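Oxalate biosynthetic component 1 (Burkholderia thailandensis, PDB 5IKY) probably produces oxalate in quorum sensing-dependent oxalogenesis, as a bifunctional enzyme that joins serine hydrolase and lyase activities in one chain. Local coordinates at residues Leu721-Leu726 against Asn855-Asn860; Leu614-Asp619 against Ala637-Val642. All coordinates share one frame; numbering follows the deposited sequence.

Contact 1 of 2, residues Leu721-Leu726 against Asn855-Asn860; sequences LLYHAL and NRFALN
Y723 and F857 meet without a polar bond between their helices; the shortest sound polar bond beside them is the helical one from L726 N to L722 O, 2.9 Å, closing the turn on which Y723 sits. The join itself is made of two aromatic rims. CE2 of Y723 comes to 3.5 Å from CE2 of F857, and CD2 of Y723 lies 3.7 Å from the same F857 atom. The two CD2 atoms, of Y723 and F857, follow at 3.9 Å, so each ring offers one CD2-CE2 side to the other. With centroids 5.8 Å apart, the ring planes are nearly parallel (11°), but the rings meet rim to rim and neither slides over the other's face. F857 has CG anti to its carbonyl carbon (chi1 -75°), which carries the ring off the helix and across to Y723. In the fold, this pair spans two regions of the enzyme: segment 721-726, on helix 715-734, lies in the cap domain, and helix 849-860 in the C-terminal part of alpha/beta hydrolase type. A second aromatic pair works between the same elements, H724 meeting H854 edge-to-face. Farther along the helix that carries F857, N860 is fastened at both ends of its amide, OD1 accepting from the backbone N of D979 and ND2 donating to the carbonyl of G1003, while OD1 of N855 accepts from Q943 of helix 937-955. On the cap side, L722 and A725 turn their side chains to L687 of helix 682-690, and L721 rests on I557 of helix 554-560.

Contact 2 of 2, residues Leu614-Asp619 against Ala637-Val642; sequences LDRYED and ARELLV
The guanidinium of R616 and the carboxylate of E639 lie nearly parallel, their planes 6° apart, and a water sits in the guanidinium plane at its edge. OE2 of E639 reaches the guanidinium obliquely, and neither segment lays a partner over a face of R616. The salt bridge runs from NH2 of R616 to OE2 of E639, 2.8 Å. Alongside it the water spans the other two atoms: it donates to OE1 of E639 at 3.3 Å and accepts a weak bond from NH1 of R616 at 3.4 Å. Both carboxylate oxygens are thus engaged with one guanidinium, one directly and one, only weakly, through water. The two side chains cross at about a right angle and bridge a wide gap, the CA atoms of R616 and E639 being 12.0 Å apart. E639 spans its share with an extended chain, CG anti to the backbone N (chi1 -160°), whereas R616 bends at chi3 (58°) to present its NH2. More partners fix the charged groups. NH1 of R616 forms a salt bridge with E613 and NE donates to the carbonyl of Q678; OE2 of E639 also accepts from the backbone N of K680. Two carboxylates beside R616 would probably help keep it charged, and the N-H of K680 probably helps stabilise the buried carboxylate of E639. The bridge therefore ties a 3-10 segment of the cap domain, helix 629-641 and the loop holding Q678 and K680 together. Around it, Y617 leans on P631 and N635 at an earlier part of helix 629-641, while L640 and L641 on that helix pack against helix 562-579.

The contacts follow one another in the chain, contact 2 closing before contact 1 opens, and do not touch: their centres are 25 Å apart and their nearest atoms about 10 Å. Helix 715-734 connects them. Y723 on it makes contact 1, and R734, farther along, forms a salt bridge with D615 in the 614-619 segment of contact 2. Contact 2 is internal to the cap domain, whereas contact 1 lies at the border with the hydrolase-like region. Neither includes H227 or E477, the magnesium ligands, which belong to the part of the chain with the parallel sheet that probably serves the lyase activity.

Contact 1 of 2, residues Leu721-Leu726 against Asn855-Asn860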
ATOM      1  N   LEU A 721      -3.796 -27.959   7.279  1.00 56.16           N
ATOM      2  CA  LEU A 721      -2.781 -28.982   7.501  1.00 55.59           C
ATOM      3  C   LEU A 721      -1.617 -28.445   8.325  1.00 59.89           C
ATOM      4  O   LEU A 721      -1.101 -29.133   9.207  1.00 64.33           O
ATOM      5  CB  LEU A 721      -2.270 -29.526   6.165  1.00 57.34           C
ATOM      6  CG  LEU A 721      -3.263 -30.394   5.393  1.00 50.09           C
ATOM      7  CD1 LEU A 721      -2.740 -30.713   4.004  1.00 55.71           C
ATOM      8  CD2 LEU A 721      -3.539 -31.666   6.168  1.00 55.76           C
ATOM      9  N   LEU A 722      -1.206 -27.217   8.030  1.00 59.62           N
ATOM     10  CA  LEU A 722      -0.106 -26.582   8.750  1.00 53.60           C
ATOM     11  C   LEU A 722      -0.438 -26.398  10.226  1.00 61.70           C
ATOM     12  O   LEU A 722       0.382 -26.691  11.095  1.00 66.63           O
ATOM     13  CB  LEU A 722       0.240 -25.233   8.119  1.00 50.20           C
ATOM     14  CG  LEU A 722       0.926 -25.297   6.756  1.00 51.22           C
ATOM     15  CD1 LEU A 722       1.158 -23.898   6.202  1.00 49.79           C
ATOM     16  CD2 LEU A 722       2.230 -26.062   6.866  1.00 46.25           C
ATOM     17  N   TYR A 723      -1.643 -25.911  10.506  1.00 50.08           N
ATOM     18  CA  TYR A 723      -2.076 -25.719  11.887  1.00 58.59           C
ATOM     19  C   TYR A 723      -2.334 -27.050  12.582  1.00 57.79           C
ATOM     20  O   TYR A 723      -2.254 -27.141  13.804  1.00 61.24           O
ATOM     21  CB  TYR A 723      -3.327 -24.841  11.945  1.00 54.61           C
ATOM     22  CG  TYR A 723      -3.012 -23.364  11.977  1.00 58.04           C
ATOM     23  CD1 TYR A 723      -2.318 -22.812  13.047  1.00 56.83           C
ATOM     24  CD2 TYR A 723      -3.404 -22.523  10.943  1.00 49.92           C
ATOM     25  CE1 TYR A 723      -2.017 -21.467  13.084  1.00 61.79           C
ATOM     26  CE2 TYR A 723      -3.111 -21.171  10.974  1.00 63.48           C
ATOM     27  CZ  TYR A 723      -2.420 -20.648  12.050  1.00 66.42           C
ATOM     28  OH  TYR A 723      -2.124 -19.307  12.095  1.00 68.33           O
ATOM     29  N   HIS A 724      -2.645 -28.077  11.798  1.00 66.09           N
ATOM     30  CA  HIS A 724      -2.805 -29.424  12.332  1.00 55.73           C
ATOM     31  C   HIS A 724      -1.500 -29.896  12.962  1.00 61.48           C
ATOM     32  O   HIS A 724      -1.477 -30.353  14.104  1.00 54.90           O
ATOM     33  CB  HIS A 724      -3.248 -30.389  11.232  1.00 61.37           C
ATOM     34  CG  HIS A 724      -3.566 -31.768  11.722  1.00 65.13           C
ATOM     35  ND1 HIS A 724      -2.604 -32.635  12.194  1.00 85.26           N
ATOM     36  CD2 HIS A 724      -4.742 -32.432  11.802  1.00 96.05           C
ATOM     37  CE1 HIS A 724      -3.176 -33.772  12.551  1.00 76.27           C
ATOM     38  NE2 HIS A 724      -4.472 -33.675  12.321  1.00 82.85           N
ATOM     39  N   ALA A 725      -0.412 -29.778  12.205  1.00 52.62           N
ATOM     40  CA  ALA A 725       0.906 -30.150  12.700  1.00 65.70           C
ATOM     41  C   ALA A 725       1.341 -29.209  13.816  1.00 67.52           C
ATOM     42  O   ALA A 725       2.003 -29.621  14.770  1.00 79.64           O
ATOM     43  CB  ALA A 725       1.923 -30.138  11.568  1.00 54.52           C
ATOM     44  N   LEU A 726       0.959 -27.942  13.691  1.00 62.90           N
ATOM     45  CA  LEU A 726       1.307 -26.927  14.677  1.00 60.86           C
ATOM     46  C   LEU A 726       0.592 -27.204  15.995  1.00 65.10           C
ATOM     47  O   LEU A 726       1.146 -26.975  17.068  1.00 69.82           O
ATOM     48  CB  LEU A 726       0.958 -25.530  14.156  1.00 58.58           C
ATOM     49  CG  LEU A 726       1.781 -24.343  14.664  1.00 66.49           C
ATOM     50  CD1 LEU A 726       1.703 -23.192  13.674  1.00 59.81           C
ATOM     51  CD2 LEU A 726       1.312 -23.887  16.036  1.00 71.99           C
ATOM     52  N   ASN A 855      -9.746 -25.993  12.791  1.00 65.77           N
ATOM     53  CA  ASN A 855     -11.181 -26.136  12.587  1.00 63.82           C
ATOM     54  C   ASN A 855     -11.712 -25.078  11.630  1.00 70.24           C
ATOM     55  O   ASN A 855     -12.515 -25.366  10.741  1.00 65.17           O
ATOM     56  CB  ASN A 855     -11.913 -26.051  13.926  1.00 70.19           C
ATOM     57  CG  ASN A 855     -13.411 -26.154  13.774  1.00 83.66           C
ATOM     58  OD1 ASN A 855     -14.130 -25.162  13.890  1.00 86.28           O
ATOM     59  ND2 ASN A 855     -13.894 -27.360  13.508  1.00 90.25           N
ATOM     60  N   ARG A 856     -11.239 -23.851  11.825  1.00 66.97           N
ATOM     61  CA  ARG A 856     -11.589 -22.716  10.984  1.00 57.53           C
ATOM     62  C   ARG A 856     -11.284 -22.985   9.510  1.00 66.31           C
ATOM     63  O   ARG A 856     -12.163 -22.887   8.654  1.00 54.30           O
ATOM     64  CB  ARG A 856     -10.832 -21.474  11.458  1.00 56.27           C
ATOM     65  CG  ARG A 856     -11.684 -20.238  11.660  1.00 55.11           C
ATOM     66  CD  ARG A 856     -10.842 -19.093  12.212  1.00 57.04           C
ATOM     67  NE  ARG A 856      -9.726 -18.763  11.326  1.00 81.93           N
ATOM     68  CZ  ARG A 856      -8.777 -17.880  11.617  1.00 75.88           C
ATOM     69  NH1 ARG A 856      -8.800 -17.233  12.773  1.00 71.38           N
ATOM     70  NH2 ARG A 856      -7.799 -17.645  10.753  1.00 81.34           N
ATOM     71  N   PHE A 857     -10.030 -23.328   9.225  1.00 53.20           N
ATOM     72  CA  PHE A 857      -9.584 -23.558   7.854  1.00 64.94           C
ATOM     73  C   PHE A 857     -10.155 -24.840   7.257  1.00 69.30           C
ATOM     74  O   PHE A 857     -10.396 -24.916   6.053  1.00 70.82           O
ATOM     75  CB  PHE A 857      -8.057 -23.596   7.792  1.00 51.02           C
ATOM     76  CG  PHE A 857      -7.413 -22.244   7.911  1.00 53.71           C
ATOM     77  CD1 PHE A 857      -7.516 -21.324   6.881  1.00 49.34           C
ATOM     78  CD2 PHE A 857      -6.702 -21.894   9.048  1.00 50.32           C
ATOM     79  CE1 PHE A 857      -6.926 -20.081   6.982  1.00 48.64           C
ATOM     80  CE2 PHE A 857      -6.109 -20.650   9.155  1.00 59.18           C
ATOM     81  CZ  PHE A 857      -6.221 -19.742   8.121  1.00 55.27           C
ATOM     82  N   ALA A 858     -10.363 -25.848   8.097  1.00 64.50           N
ATOM     83  CA  ALA A 858     -10.952 -27.101   7.640  1.00 63.72           C
ATOM     84  C   ALA A 858     -12.396 -26.874   7.208  1.00 65.10           C
ATOM     85  O   ALA A 858     -12.881 -27.510   6.272  1.00 60.64           O
ATOM     86  CB  ALA A 858     -10.878 -28.157   8.730  1.00 55.51           C
ATOM     87  N   LEU A 859     -13.076 -25.963   7.896  1.00 67.63           N
ATOM     88  CA  LEU A 859     -14.443 -25.600   7.545  1.00 69.46           C
ATOM     89  C   LEU A 859     -14.458 -24.888   6.199  1.00 69.01           C
ATOM     90  O   LEU A 859     -15.352 -25.106   5.379  1.00 72.96           O
ATOM     91  CB  LEU A 859     -15.065 -24.714   8.624  1.00 69.84           C
ATOM     92  CG  LEU A 859     -16.554 -24.404   8.460  1.00 63.14           C
ATOM     93  CD1 LEU A 859     -17.373 -25.682   8.528  1.00 59.83           C
ATOM     94  CD2 LEU A 859     -17.019 -23.407   9.509  1.00 67.27           C
ATOM     95  N   ASN A 860     -13.462 -24.034   5.982  1.00 64.57           N
ATOM     96  CA  ASN A 860     -13.281 -23.363   4.699  1.00 59.65           C
ATOM     97  C   ASN A 860     -13.164 -24.350   3.543  1.00 66.82           C
ATOM     98  O   ASN A 860     -13.680 -24.107   2.452  1.00 65.97           O
ATOM     99  CB  ASN A 860     -12.032 -22.478   4.727  1.00 63.54           C
ATOM    100  CG  ASN A 860     -12.276 -21.130   5.374  1.00 56.35           C
ATOM    101  OD1 ASN A 860     -13.321 -20.890   5.976  1.00 74.28           O
ATOM    102  ND2 ASN A 860     -11.300 -20.240   5.252  1.00 57.07           N
TER

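Contact 2 of 2, residues Leu614-Asp619 against Ala637-Val642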
ATOM      1  N   LEU A 614       1.688 -17.508  27.436  1.00 89.70           N
ATOM      2  CA  LEU A 614       2.035 -17.686  28.844  1.00 93.11           C
ATOM      3  C   LEU A 614       2.095 -19.157  29.251  1.00 88.50           C
ATOM      4  O   LEU A 614       2.618 -19.488  30.315  1.00 91.47           O
ATOM      5  CB  LEU A 614       1.036 -16.944  29.734  1.00 99.81           C
ATOM      6  CG  LEU A 614       1.175 -15.422  29.788  1.00 97.21           C
ATOM      7  CD1 LEU A 614       0.023 -14.805  30.563  1.00 92.90           C
ATOM      8  CD2 LEU A 614       2.508 -15.030  30.407  1.00 86.70           C
ATOM      9  N   ASP A 615       1.559 -20.033  28.406  1.00 84.45           N
ATOM     10  CA  ASP A 615       1.585 -21.469  28.670  1.00 81.97           C
ATOM     11  C   ASP A 615       3.014 -22.007  28.704  1.00 79.75           C
ATOM     12  O   ASP A 615       3.282 -23.043  29.312  1.00 90.99           O
ATOM     13  CB  ASP A 615       0.768 -22.224  27.617  1.00 83.22           C
ATOM     14  CG  ASP A 615      -0.719 -21.928  27.707  1.00105.64           C
ATOM     15  OD1 ASP A 615      -1.094 -20.949  28.387  1.00122.23           O
ATOM     16  OD2 ASP A 615      -1.513 -22.674  27.093  1.00 95.57           O
ATOM     17  N   ARG A 616       3.927 -21.295  28.049  1.00 91.33           N
ATOM     18  CA  ARG A 616       5.330 -21.690  28.004  1.00101.21           C
ATOM     19  C   ARG A 616       6.118 -21.111  29.176  1.00 95.27           C
ATOM     20  O   ARG A 616       7.258 -21.506  29.422  1.00106.51           O
ATOM     21  CB  ARG A 616       5.966 -21.253  26.681  1.00 88.94           C
ATOM     22  CG  ARG A 616       5.425 -21.977  25.458  1.00 98.42           C
ATOM     23  CD  ARG A 616       5.942 -21.355  24.169  1.00 93.87           C
ATOM     24  NE  ARG A 616       7.400 -21.362  24.098  1.00 85.25           N
ATOM     25  CZ  ARG A 616       8.130 -20.337  23.672  1.00 79.82           C
ATOM     26  NH1 ARG A 616       7.537 -19.217  23.283  1.00 75.12           N
ATOM     27  NH2 ARG A 616       9.453 -20.429  23.639  1.00 96.79           N
ATOM     28  N   TYR A 617       5.506 -20.175  29.895  1.00 79.97           N
ATOM     29  CA  TYR A 617       6.169 -19.516  31.018  1.00 88.14           C
ATOM     30  C   TYR A 617       5.918 -20.251  32.331  1.00 89.54           C
ATOM     31  O   TYR A 617       4.784 -20.611  32.649  1.00 99.77           O
ATOM     32  CB  TYR A 617       5.710 -18.059  31.129  1.00 72.39           C
ATOM     33  CG  TYR A 617       6.222 -17.177  30.009  1.00 82.88           C
ATOM     34  CD1 TYR A 617       5.658 -17.231  28.740  1.00 89.02           C
ATOM     35  CD2 TYR A 617       7.270 -16.290  30.221  1.00 77.96           C
ATOM     36  CE1 TYR A 617       6.125 -16.428  27.712  1.00 74.91           C
ATOM     37  CE2 TYR A 617       7.741 -15.482  29.200  1.00 83.05           C
ATOM     38  CZ  TYR A 617       7.166 -15.556  27.948  1.00 85.84           C
ATOM     39  OH  TYR A 617       7.633 -14.755  26.928  1.00 92.49           O
ATOM     40  N   GLU A 618       6.989 -20.472  33.087  1.00 84.85           N
ATOM     41  CA  GLU A 618       6.916 -21.212  34.342  1.00 90.67           C
ATOM     42  C   GLU A 618       6.123 -20.452  35.402  1.00101.04           C
ATOM     43  O   GLU A 618       5.211 -20.998  36.023  1.00100.37           O
ATOM     44  CB  GLU A 618       8.326 -21.510  34.860  1.00 91.34           C
ATOM     45  CG  GLU A 618       8.367 -22.382  36.103  1.00108.73           C
ATOM     46  CD  GLU A 618       8.532 -23.855  35.777  1.00129.08           C
ATOM     47  OE1 GLU A 618       9.640 -24.390  35.988  1.00138.01           O
ATOM     48  OE2 GLU A 618       7.554 -24.477  35.309  1.00133.75           O
ATOM     49  N   ASP A 619       6.480 -19.188  35.604  1.00 99.07           N
ATOM     50  CA  ASP A 619       5.833 -18.357  36.613  1.00103.46           C
ATOM     51  C   ASP A 619       4.748 -17.480  35.994  1.00116.73           C
ATOM     52  O   ASP A 619       4.785 -16.256  36.116  1.00123.55           O
ATOM     53  CB  ASP A 619       6.868 -17.484  37.327  1.00 99.86           C
ATOM     54  CG  ASP A 619       8.015 -18.293  37.905  1.00107.53           C
ATOM     55  OD1 ASP A 619       7.827 -19.501  38.166  1.00109.64           O
ATOM     56  OD2 ASP A 619       9.110 -17.719  38.095  1.00104.68           O
ATOM     57  N   ALA A 637      14.788 -14.375  21.071  1.00 85.27           N
ATOM     58  CA  ALA A 637      16.216 -14.254  20.811  1.00 88.82           C
ATOM     59  C   ALA A 637      16.977 -15.382  21.498  1.00 81.28           C
ATOM     60  O   ALA A 637      17.852 -16.004  20.899  1.00 86.77           O
ATOM     61  CB  ALA A 637      16.728 -12.904  21.277  1.00 94.82           C
ATOM     62  N   ARG A 638      16.633 -15.641  22.756  1.00 83.33           N
ATOM     63  CA  ARG A 638      17.219 -16.747  23.503  1.00 77.74           C
ATOM     64  C   ARG A 638      16.924 -18.073  22.813  1.00 84.13           C
ATOM     65  O   ARG A 638      17.766 -18.969  22.770  1.00 86.65           O
ATOM     66  CB  ARG A 638      16.682 -16.778  24.936  1.00 75.27           C
ATOM     67  CG  ARG A 638      16.876 -15.485  25.710  1.00 88.36           C
ATOM     68  CD  ARG A 638      16.222 -15.563  27.085  1.00 87.02           C
ATOM     69  NE  ARG A 638      16.742 -16.672  27.883  1.00 83.03           N
ATOM     70  CZ  ARG A 638      16.015 -17.705  28.297  1.00 87.07           C
ATOM     71  NH1 ARG A 638      14.725 -17.779  27.992  1.00 89.02           N
ATOM     72  NH2 ARG A 638      16.575 -18.667  29.021  1.00 76.84           N
ATOM     73  N   GLU A 639      15.719 -18.182  22.269  1.00 88.31           N
ATOM     74  CA  GLU A 639      15.256 -19.409  21.635  1.00 94.96           C
ATOM     75  C   GLU A 639      16.035 -19.709  20.355  1.00100.44           C
ATOM     76  O   GLU A 639      16.135 -20.862  19.936  1.00105.05           O
ATOM     77  CB  GLU A 639      13.760 -19.304  21.334  1.00 98.52           C
ATOM     78  CG  GLU A 639      13.056 -20.627  21.116  1.00102.40           C
ATOM     79  CD  GLU A 639      11.555 -20.460  20.984  1.00114.90           C
ATOM     80  OE1 GLU A 639      11.113 -19.395  20.498  1.00118.43           O
ATOM     81  OE2 GLU A 639      10.816 -21.386  21.375  1.00117.34           O
ATOM     82  N   LEU A 640      16.588 -18.666  19.746  1.00 91.21           N
ATOM     83  CA  LEU A 640      17.307 -18.806  18.484  1.00 85.10           C
ATOM     84  C   LEU A 640      18.815 -18.958  18.671  1.00 77.76           C
ATOM     85  O   LEU A 640      19.478 -19.633  17.885  1.00 78.63           O
ATOM     86  CB  LEU A 640      17.025 -17.602  17.579  1.00 77.94           C
ATOM     87  CG  LEU A 640      15.997 -17.801  16.462  1.00 76.92           C
ATOM     88  CD1 LEU A 640      14.660 -18.268  17.022  1.00 78.69           C
ATOM     89  CD2 LEU A 640      15.830 -16.520  15.658  1.00 71.66           C
ATOM     90  N   LEU A 641      19.352 -18.332  19.714  1.00 81.77           N
ATOM     91  CA  LEU A 641      20.797 -18.297  19.912  1.00 85.76           C
ATOM     92  C   LEU A 641      21.320 -19.508  20.684  1.00 93.08           C
ATOM     93  O   LEU A 641      22.400 -20.017  20.389  1.00 96.36           O
ATOM     94  CB  LEU A 641      21.199 -17.007  20.629  1.00 87.53           C
ATOM     95  CG  LEU A 641      20.851 -15.710  19.893  1.00 81.09           C
ATOM     96  CD1 LEU A 641      21.530 -14.517  20.543  1.00 81.10           C
ATOM     97  CD2 LEU A 641      21.222 -15.806  18.423  1.00 79.25           C
ATOM     98  N   VAL A 642      20.553 -19.961  21.671  1.00 97.59           N
ATOM     99  CA  VAL A 642      20.950 -21.101  22.499  1.00 96.78           C
ATOM    100  C   VAL A 642      21.223 -22.400  21.717  1.00 90.92           C
ATOM    101  O   VAL A 642      22.252 -23.037  21.945  1.00 98.69           O
ATOM    102  CB  VAL A 642      19.890 -21.389  23.595  1.00 94.27           C
ATOM    103  CG1 VAL A 642      20.095 -22.771  24.202  1.00 86.13           C
ATOM    104  CG2 VAL A 642      19.941 -20.318  24.671  1.00 85.91           C
TER
HETATM  105  O   HOH W   1      10.048 -17.102  22.587  1.00 85.63           O